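Local coordinates for protein protease 2A (Rhinovirus C, PDB 5X45) that probably acts as a chymotrypsin-like cysteine protease that cleaves the viral polyprotein and, as in related 2A enzymes, host proteins such as eIF4G, at residues 22-28 with 38-42; 60-65 with 100-106; 116-120 with 132-136. All coordinates share one frame; numbering follows the deposited sequence.

Contact 1 of 3, residues 22-28 with 38-42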
loop_
_atom_site.group_PDB
_atom_site.type_symbol
_atom_site.label_atom_id
_atom_site.label_comp_id
_atom_site.label_asym_id
_atom_site.label_seq_id
_atom_site.Cartn_x
_atom_site.Cartn_y
_atom_site.Cartn_z
ATOM N N THR A 22 -12.012 2.615 -3.731
ATOM C CA THR A 22 -12.858 3.535 -3.031
ATOM C C THR A 22 -13.267 4.673 -3.920
ATOM O O THR A 22 -13.141 4.607 -5.110
ATOM C CB THR A 22 -12.184 4.002 -1.752
ATOM O OG1 THR A 22 -13.087 4.788 -0.998
ATOM C CG2 THR A 22 -10.994 4.775 -2.052
ATOM N N ASN A 23 -13.800 5.706 -3.326
ATOM C CA ASN A 23 -14.210 6.874 -4.086
ATOM C C ASN A 23 -13.991 8.124 -3.261
ATOM O O ASN A 23 -13.989 8.067 -2.029
ATOM C CB ASN A 23 -15.681 6.762 -4.508
ATOM C CG ASN A 23 -15.895 5.762 -5.634
ATOM O OD1 ASN A 23 -16.440 4.680 -5.415
ATOM N ND2 ASN A 23 -15.481 6.126 -6.847
ATOM N N PRO A 24 -13.753 9.256 -3.935
ATOM C CA PRO A 24 -13.525 10.461 -3.143
ATOM C C PRO A 24 -14.788 10.842 -2.388
ATOM O O PRO A 24 -15.895 10.741 -2.923
ATOM C CB PRO A 24 -13.163 11.513 -4.195
ATOM C CG PRO A 24 -12.722 10.719 -5.395
ATOM C CD PRO A 24 -13.567 9.489 -5.376
ATOM N N THR A 25 -14.610 11.314 -1.163
ATOM C CA THR A 25 -15.722 11.663 -0.300
ATOM C C THR A 25 -15.418 13.047 0.243
ATOM O O THR A 25 -14.449 13.673 -0.177
ATOM C CB THR A 25 -15.899 10.663 0.860
ATOM O OG1 THR A 25 -14.815 10.801 1.791
ATOM C CG2 THR A 25 -15.940 9.229 0.339
ATOM N N ASP A 26 -16.215 13.527 1.186
ATOM C CA ASP A 26 -16.010 14.882 1.654
ATOM C C ASP A 26 -14.920 14.896 2.742
ATOM O O ASP A 26 -14.451 15.962 3.137
ATOM C CB ASP A 26 -17.318 15.476 2.162
ATOM C CG ASP A 26 -17.387 16.982 1.955
ATOM O OD1 ASP A 26 -16.579 17.716 2.563
ATOM O OD2 ASP A 26 -18.256 17.431 1.171
ATOM N N GLU A 27 -14.490 13.712 3.192
ATOM C CA GLU A 27 -13.390 13.615 4.158
ATOM C C GLU A 27 -12.050 13.334 3.484
ATOM O O GLU A 27 -11.038 13.163 4.164
ATOM C CB GLU A 27 -13.633 12.523 5.217
ATOM C CG GLU A 27 -14.876 12.640 6.093
ATOM C CD GLU A 27 -16.124 12.027 5.487
ATOM O OE1 GLU A 27 -16.064 11.490 4.359
ATOM O OE2 GLU A 27 -17.176 12.070 6.159
ATOM N N THR A 28 -12.037 13.274 2.157
ATOM C CA THR A 28 -10.790 13.074 1.427
ATOM C C THR A 28 -9.840 14.254 1.650
ATOM O O THR A 28 -10.243 15.409 1.497
ATOM C CB THR A 28 -11.050 12.887 -0.082
ATOM O OG1 THR A 28 -11.909 11.760 -0.277
ATOM C CG2 THR A 28 -9.756 12.650 -0.842
ATOM N N GLN A 38 -5.624 7.020 -1.864
ATOM C CA GLN A 38 -6.589 7.985 -1.364
ATOM C C GLN A 38 -6.465 8.071 0.143
ATOM O O GLN A 38 -6.356 7.048 0.813
ATOM C CB GLN A 38 -8.015 7.608 -1.753
ATOM C CG GLN A 38 -9.054 8.467 -1.037
ATOM C CD GLN A 38 -10.459 8.322 -1.588
ATOM O OE1 GLN A 38 -10.660 8.017 -2.768
ATOM N NE2 GLN A 38 -11.445 8.505 -0.719
ATOM N N VAL A 39 -6.430 9.285 0.678
ATOM C CA VAL A 39 -6.375 9.429 2.123
ATOM C C VAL A 39 -7.566 10.238 2.619
ATOM O O VAL A 39 -7.849 11.325 2.109
ATOM C CB VAL A 39 -5.085 10.101 2.595
ATOM C CG1 VAL A 39 -5.010 10.050 4.123
ATOM C CG2 VAL A 39 -3.881 9.418 1.981
ATOM N N ASP A 40 -8.259 9.697 3.620
ATOM C CA ASP A 40 -9.412 10.360 4.213
ATOM C C ASP A 40 -9.138 10.674 5.669
ATOM O O ASP A 40 -8.484 9.904 6.364
ATOM C CB ASP A 40 -10.674 9.496 4.083
ATOM C CG ASP A 40 -11.172 9.390 2.639
ATOM O OD1 ASP A 40 -10.357 9.535 1.705
ATOM O OD2 ASP A 40 -12.387 9.175 2.435
ATOM N N SER A 41 -9.613 11.824 6.127
ATOM C CA SER A 41 -9.562 12.133 7.546
ATOM C C SER A 41 -10.620 11.316 8.278
ATOM O O SER A 41 -11.592 10.863 7.672
ATOM C CB SER A 41 -9.790 13.615 7.783
ATOM O OG SER A 41 -11.099 13.954 7.379
ATOM N N THR A 42 -10.427 11.106 9.572
ATOM C CA THR A 42 -11.421 10.389 10.353
ATOM C C THR A 42 -11.492 10.844 11.804
ATOM O O THR A 42 -10.487 11.174 12.432
ATOM C CB THR A 42 -11.181 8.862 10.292
ATOM O OG1 THR A 42 -12.233 8.190 11.003
ATOM C CG2 THR A 42 -9.833 8.491 10.907
#
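Gln-38 reaches over to the 22-28 loop on an almost straight side chain, its CG turned opposite the backbone N (chi1 170°), which brings the terminal amide beside the peptide of Asn-23. NE2 of Gln-38 donates to Asn-23 O at 2.9 Å; the acceptor lies in the amide plane, but the nitrogen sits above the carbonyl plane. The second amide proton goes to the syn side of Asp-40 OD1, 2.8 Å from Gln-38 NE2. Gln-38 OE1 faces the Thr-22 methyl, CG2. Val-39 turns its side chain away, onto Ile-29 and Tyr-16, while its carbonyl takes a CA-H contact from Thr-28. Asp-40 and Thr-28 form an antiparallel, non-hydrogen-bonded pair in the hairpin 28-32/37-41, at one side of the N-terminal four-stranded sheet; the loop packs on its inner strand. Asp-40 OD2 comes 3.0 Å from Thr-25 OG1, a hydroxyl that also has Glu-27 OE1 at 2.9 Å and only one proton for the two. Ser-41 N then binds Glu-27 O at 2.8 Å. On the loop side, Thr-25 N points almost straight at Thr-28 OG1 (2.9 Å), within the type I turn 25-28. This is polar surface chemistry: two N-H groups fix the rotation of the Gln-38 amide, and Asp-40 binds that amide and may also take the Thr-25 hydroxyl proton, linking it to the turn.

Contact 2 of 3, residues 60-65 with 100-106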
loop_
_atom_site.group_PDB
_atom_site.type_symbol
_atom_site.label_atom_id
_atom_site.label_comp_id
_atom_site.label_asym_id
_atom_site.label_seq_id
_atom_site.Cartn_x
_atom_site.Cartn_y
_atom_site.Cartn_z
ATOM N N TYR A 60 4.547 -8.694 5.052
ATOM C CA TYR A 60 3.319 -8.201 4.461
ATOM C C TYR A 60 2.214 -9.253 4.429
ATOM O O TYR A 60 2.475 -10.455 4.409
ATOM C CB TYR A 60 3.582 -7.662 3.050
ATOM C CG TYR A 60 3.765 -8.716 1.985
ATOM C CD1 TYR A 60 4.992 -9.335 1.794
ATOM C CD2 TYR A 60 2.700 -9.093 1.161
ATOM C CE1 TYR A 60 5.158 -10.294 0.806
ATOM C CE2 TYR A 60 2.858 -10.050 0.175
ATOM C CZ TYR A 60 4.088 -10.648 0.001
ATOM O OH TYR A 60 4.250 -11.600 -0.979
ATOM N N TYR A 61 0.975 -8.780 4.409
ATOM C CA TYR A 61 -0.177 -9.658 4.310
ATOM C C TYR A 61 -0.489 -9.993 2.850
ATOM O O TYR A 61 -0.606 -9.102 2.013
ATOM C CB TYR A 61 -1.388 -9.007 4.979
ATOM C CG TYR A 61 -2.646 -9.806 4.820
ATOM C CD1 TYR A 61 -2.787 -11.043 5.438
ATOM C CD2 TYR A 61 -3.692 -9.338 4.037
ATOM C CE1 TYR A 61 -3.944 -11.789 5.286
ATOM C CE2 TYR A 61 -4.852 -10.080 3.878
ATOM C CZ TYR A 61 -4.969 -11.302 4.505
ATOM O OH TYR A 61 -6.112 -12.040 4.352
ATOM N N SER A 62 -0.601 -11.282 2.554
ATOM C CA SER A 62 -1.039 -11.764 1.247
ATOM C C SER A 62 -2.453 -12.308 1.351
ATOM O O SER A 62 -2.658 -13.347 1.991
ATOM C CB SER A 62 -0.104 -12.861 0.727
ATOM O OG SER A 62 -0.657 -13.513 -0.410
ATOM N N ARG A 63 -3.422 -11.642 0.719
ATOM C CA ARG A 63 -4.814 -12.086 0.849
ATOM C C ARG A 63 -5.024 -13.426 0.155
ATOM O O ARG A 63 -5.700 -14.301 0.696
ATOM C CB ARG A 63 -5.811 -11.063 0.295
ATOM C CG ARG A 63 -7.241 -11.402 0.708
ATOM C CD ARG A 63 -8.266 -10.437 0.165
ATOM N NE ARG A 63 -8.664 -10.794 -1.196
ATOM C CZ ARG A 63 -9.809 -11.394 -1.512
ATOM N NH1 ARG A 63 -10.681 -11.710 -0.564
ATOM N NH2 ARG A 63 -10.084 -11.680 -2.778
ATOM N N SER A 64 -4.422 -13.587 -1.021
ATOM C CA SER A 64 -4.562 -14.802 -1.815
ATOM C C SER A 64 -4.035 -16.045 -1.103
ATOM O O SER A 64 -4.575 -17.135 -1.291
ATOM C CB SER A 64 -3.848 -14.645 -3.157
ATOM O OG SER A 64 -2.481 -14.337 -2.974
ATOM N N LYS A 65 -2.983 -15.884 -0.298
ATOM C CA LYS A 65 -2.427 -16.992 0.488
ATOM C C LYS A 65 -2.953 -16.994 1.920
ATOM O O LYS A 65 -2.729 -17.950 2.660
ATOM C CB LYS A 65 -0.895 -16.931 0.501
ATOM C CG LYS A 65 -0.278 -17.087 -0.871
ATOM C CD LYS A 65 -0.598 -18.442 -1.443
ATOM C CE LYS A 65 0.161 -18.689 -2.730
ATOM N NZ LYS A 65 -0.266 -19.976 -3.351
ATOM N N GLY A 100 8.077 -11.890 -3.942
ATOM C CA GLY A 100 6.968 -12.370 -3.151
ATOM C C GLY A 100 5.769 -12.646 -4.022
ATOM O O GLY A 100 5.686 -12.165 -5.145
ATOM N N HIS A 101 4.858 -13.461 -3.509
ATOM C CA HIS A 101 3.659 -13.804 -4.246
ATOM C C HIS A 101 2.643 -12.660 -4.279
ATOM O O HIS A 101 2.392 -11.995 -3.266
ATOM C CB HIS A 101 3.003 -15.035 -3.649
ATOM C CG HIS A 101 1.699 -15.369 -4.289
ATOM N ND1 HIS A 101 1.612 -16.002 -5.511
ATOM C CD2 HIS A 101 0.427 -15.123 -3.900
ATOM C CE1 HIS A 101 0.340 -16.156 -5.831
ATOM N NE2 HIS A 101 -0.399 -15.632 -4.872
ATOM N N CYS A 102 2.064 -12.433 -5.455
ATOM C CA CYS A 102 1.021 -11.427 -5.595
ATOM C C CYS A 102 0.057 -11.788 -6.721
ATOM O O CYS A 102 0.470 -12.142 -7.821
ATOM C CB CYS A 102 1.641 -10.053 -5.841
ATOM S SG CYS A 102 0.462 -8.690 -5.896
ATOM N N GLU A 103 -1.234 -11.697 -6.432
ATOM C CA GLU A 103 -2.275 -11.972 -7.416
ATOM C C GLU A 103 -3.237 -10.797 -7.473
ATOM O O GLU A 103 -3.271 -9.985 -6.549
ATOM C CB GLU A 103 -3.051 -13.235 -7.054
ATOM C CG GLU A 103 -2.314 -14.526 -7.222
ATOM C CD GLU A 103 -3.159 -15.691 -6.752
ATOM O OE1 GLU A 103 -4.395 -15.514 -6.657
ATOM O OE2 GLU A 103 -2.601 -16.777 -6.482
ATOM N N PRO A 104 -4.040 -10.712 -8.547
ATOM C CA PRO A 104 -5.139 -9.743 -8.530
ATOM C C PRO A 104 -6.014 -9.926 -7.292
ATOM O O PRO A 104 -6.399 -11.049 -6.976
ATOM C CB PRO A 104 -5.910 -10.069 -9.814
ATOM C CG PRO A 104 -4.863 -10.608 -10.737
ATOM C CD PRO A 104 -3.893 -11.362 -9.864
ATOM N N GLY A 105 -6.301 -8.837 -6.588
ATOM C CA GLY A 105 -7.108 -8.919 -5.385
ATOM C C GLY A 105 -6.312 -8.738 -4.106
ATOM O O GLY A 105 -6.887 -8.645 -3.022
ATOM N N ASP A 106 -4.989 -8.705 -4.224
ATOM C CA ASP A 106 -4.126 -8.574 -3.052
ATOM C C ASP A 106 -3.853 -7.104 -2.703
ATOM O O ASP A 106 -3.238 -6.812 -1.675
ATOM C CB ASP A 106 -2.799 -9.323 -3.270
ATOM C CG ASP A 106 -2.971 -10.845 -3.313
ATOM O OD1 ASP A 106 -4.071 -11.346 -2.981
ATOM O OD2 ASP A 106 -2.002 -11.546 -3.687
HETATM O O HOH W 1 -2.913 -9.019 0.229
#
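Arg-63 and Asp-106 bring their CA atoms to 5.3 Å where strand 57-62 runs out into a short helical bend and the type II turn 103-106 comes up beside it. Asp-106 is the centre of the side-chain contact. Ser-64 N binds Asp-106 OD1 at 3.0 Å from above the carboxylate plane, while Ser-64 OG donates to the syn lone pair of Asp-106 OD2 at 2.9 Å. Chi1 of Ser-64 (57°) swings OG in between its own N and carbonyl carbon, which lets one residue grip the carboxylate twice. From its own loop, Glu-103 N also reaches Asp-106 OD2 at 2.9 Å, well above the plane, so the buried group is fixed from two directions. Gly-105, at the third position of the turn, offers its carbonyl to Arg-63 NE in a weak bond near the guanidinium plane. Further along, Lys-65 lays its chain across His-101, with Lys-65 CE 3.8 Å from the ring centroid in a CH-pi contact over the face. Ser-64 OG lies near the edge of that ring. Tyr-60 closes the other end, Tyr-60 OH donating to His-101 O at 3.0 Å. A water binds Tyr-61 O, Arg-63 N and Asp-106 O, joining the two backbones. Pro-104, Gly-105 and Asp-106 begin the Pro-Gly-Asp-Cys-Gly-Gly motif of 2A proteases, whose cysteine is the nucleophile in relatives; the bonds to Asp-106 hold the residue just before it. Around the contact are only strands and loops: Tyr-60 packs on Val-71 of strand 67-76 and Ile-121 of strand 116-124, meets Phe-131 edge to face, and Tyr-61 bonds through its backbone to Lys-110.

Contact 3 of 3, residues 116-120 with 132-136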
loop_
_atom_site.group_PDB
_atom_site.type_symbol
_atom_site.label_atom_id
_atom_site.label_comp_id
_atom_site.label_asym_id
_atom_site.label_seq_id
_atom_site.Cartn_x
_atom_site.Cartn_y
_atom_site.Cartn_z
ATOM N N GLY A 116 6.143 0.112 12.280
ATOM C CA GLY A 116 4.765 0.297 11.866
ATOM C C GLY A 116 4.505 -0.029 10.412
ATOM O O GLY A 116 5.265 -0.752 9.772
ATOM N N VAL A 117 3.403 0.494 9.896
ATOM C CA VAL A 117 3.013 0.257 8.518
ATOM C C VAL A 117 3.702 1.254 7.586
ATOM O O VAL A 117 3.581 2.463 7.770
ATOM C CB VAL A 117 1.494 0.370 8.348
ATOM C CG1 VAL A 117 1.086 -0.101 6.953
ATOM C CG2 VAL A 117 0.784 -0.457 9.417
ATOM N N ILE A 118 4.418 0.757 6.585
ATOM C CA ILE A 118 5.123 1.655 5.682
ATOM C C ILE A 118 4.590 1.570 4.253
ATOM O O ILE A 118 4.967 2.378 3.410
ATOM C CB ILE A 118 6.649 1.363 5.644
ATOM C CG1 ILE A 118 6.911 -0.062 5.158
ATOM C CG2 ILE A 118 7.288 1.605 7.000
ATOM C CD1 ILE A 118 8.374 -0.395 5.027
ATOM N N GLY A 119 3.711 0.611 3.981
ATOM C CA GLY A 119 3.251 0.402 2.621
ATOM C C GLY A 119 2.002 -0.434 2.435
ATOM O O GLY A 119 1.494 -1.043 3.375
ATOM N N MET A 120 1.501 -0.439 1.204
ATOM C CA MET A 120 0.333 -1.227 0.815
ATOM C C MET A 120 0.569 -1.829 -0.557
ATOM O O MET A 120 1.099 -1.158 -1.445
ATOM C CB MET A 120 -0.930 -0.370 0.759
ATOM C CG MET A 120 -1.682 -0.200 2.056
ATOM S SD MET A 120 -3.266 0.656 1.774
ATOM C CE MET A 120 -2.703 2.160 0.972
ATOM N N THR A 132 3.097 0.667 -2.559
ATOM C CA THR A 132 3.266 2.108 -2.442
ATOM C C THR A 132 3.823 2.399 -1.059
ATOM O O THR A 132 3.317 1.913 -0.053
ATOM C CB THR A 132 1.974 2.922 -2.651
ATOM O OG1 THR A 132 1.081 2.717 -1.554
ATOM C CG2 THR A 132 1.306 2.518 -3.901
ATOM N N ASP A 133 4.892 3.175 -1.034
ATOM C CA ASP A 133 5.485 3.637 0.194
ATOM C C ASP A 133 4.594 4.755 0.732
ATOM O O ASP A 133 4.384 5.765 0.058
ATOM C CB ASP A 133 6.920 4.122 -0.068
ATOM C CG ASP A 133 7.696 4.429 1.212
ATOM O OD1 ASP A 133 7.078 4.621 2.289
ATOM O OD2 ASP A 133 8.945 4.471 1.131
ATOM N N LEU A 134 4.065 4.570 1.939
ATOM C CA LEU A 134 3.116 5.516 2.517
ATOM C C LEU A 134 3.824 6.688 3.187
ATOM O O LEU A 134 3.214 7.731 3.427
ATOM C CB LEU A 134 2.217 4.822 3.538
ATOM C CG LEU A 134 1.341 3.724 2.953
ATOM C CD1 LEU A 134 0.598 3.035 4.076
ATOM C CD2 LEU A 134 0.393 4.262 1.896
ATOM N N ARG A 135 5.102 6.507 3.505
ATOM C CA ARG A 135 5.862 7.523 4.234
ATOM C C ARG A 135 5.919 8.898 3.542
ATOM O O ARG A 135 5.741 9.922 4.212
ATOM C CB ARG A 135 7.272 7.004 4.535
ATOM C CG ARG A 135 7.267 5.875 5.560
ATOM C CD ARG A 135 8.617 5.193 5.668
ATOM N NE ARG A 135 8.934 4.470 4.441
ATOM C CZ ARG A 135 9.894 3.561 4.330
ATOM N NH1 ARG A 135 10.626 3.236 5.389
ATOM N NH2 ARG A 135 10.105 2.958 3.164
ATOM N N PRO A 136 6.143 8.937 2.212
ATOM C CA PRO A 136 6.066 10.248 1.546
ATOM C C PRO A 136 4.729 10.969 1.739
ATOM O O PRO A 136 4.707 12.199 1.739
ATOM C CB PRO A 136 6.251 9.902 0.064
ATOM C CG PRO A 136 7.024 8.638 0.064
ATOM C CD PRO A 136 6.560 7.875 1.272
#
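Arg-135 and Ile-118 run side by side, pointing the same way, with one face of the guanidinium laid over Ile-118 CB, 4.0 Å above the plane and toward its rim. The plane of that group is set by Asp-133, which Arg-135 grips side-on: Arg-135 NE meets the syn lone pair of Asp-133 OD1 at 2.8 Å, and NH2 reaches OD2 at 2.8 Å from above the carboxylate plane in a salt bridge. With its CG opposite the backbone N (chi1 -171°), Asp-133 carries the carboxylate back to Arg-135, whose N also donates to Asp-133 OD1, making an Asx turn at the end of strand 129-133. Beneath these residues the backbones form the hairpin of strands 116-124 and 129-133, part of the C-terminal beta barrel of the chymotrypsin-like fold. Met-120 and Thr-132 exchange two bonds as an antiparallel hydrogen-bonded pair; Leu-134 N then binds Ile-118 O at 2.8 Å. Ile-118 and Gly-119 form a classic bulge opposite Leu-111 of strand 110-113. Leu-134 drops to the other side of the hairpin from Arg-135, setting CG 3.8 Å from Gly-119 CA and CD2 3.9 Å from Met-120 CE, the Met-120 and Leu-134 side chains crossing at about a right angle. Val-9 and Leu-37 of the N-terminal sheet pack on both. The side chain of Ile-118 lies about 5 Å from the zinc ion held by Cys-53, Cys-55, Cys-113 and His-115, and Arg-135 NH1 bonds to Cys-55 O.

In the fold
From the N terminus, contact 1 comes first, closing a short loop: the loop leading into edge strand 28-32 is tied to strand 37-41, its inner neighbour in the N-terminal sheet. The chain then passes to the barrel, where contact 2 closes a longer excursion between the end of strand 57-62 and the loop before strand 110-113. Contact 3 follows in the same barrel, closing the hairpin turn between strands 116-124 and 129-133. The three stand in series, neither nesting nor crossing. Contacts 1 and 2 lie on opposite sides of the chain's centre, 25 Å apart between centres; contact 3 is near the middle, its centre 17 Å from the centre of each, where barrel meets N-terminal sheet.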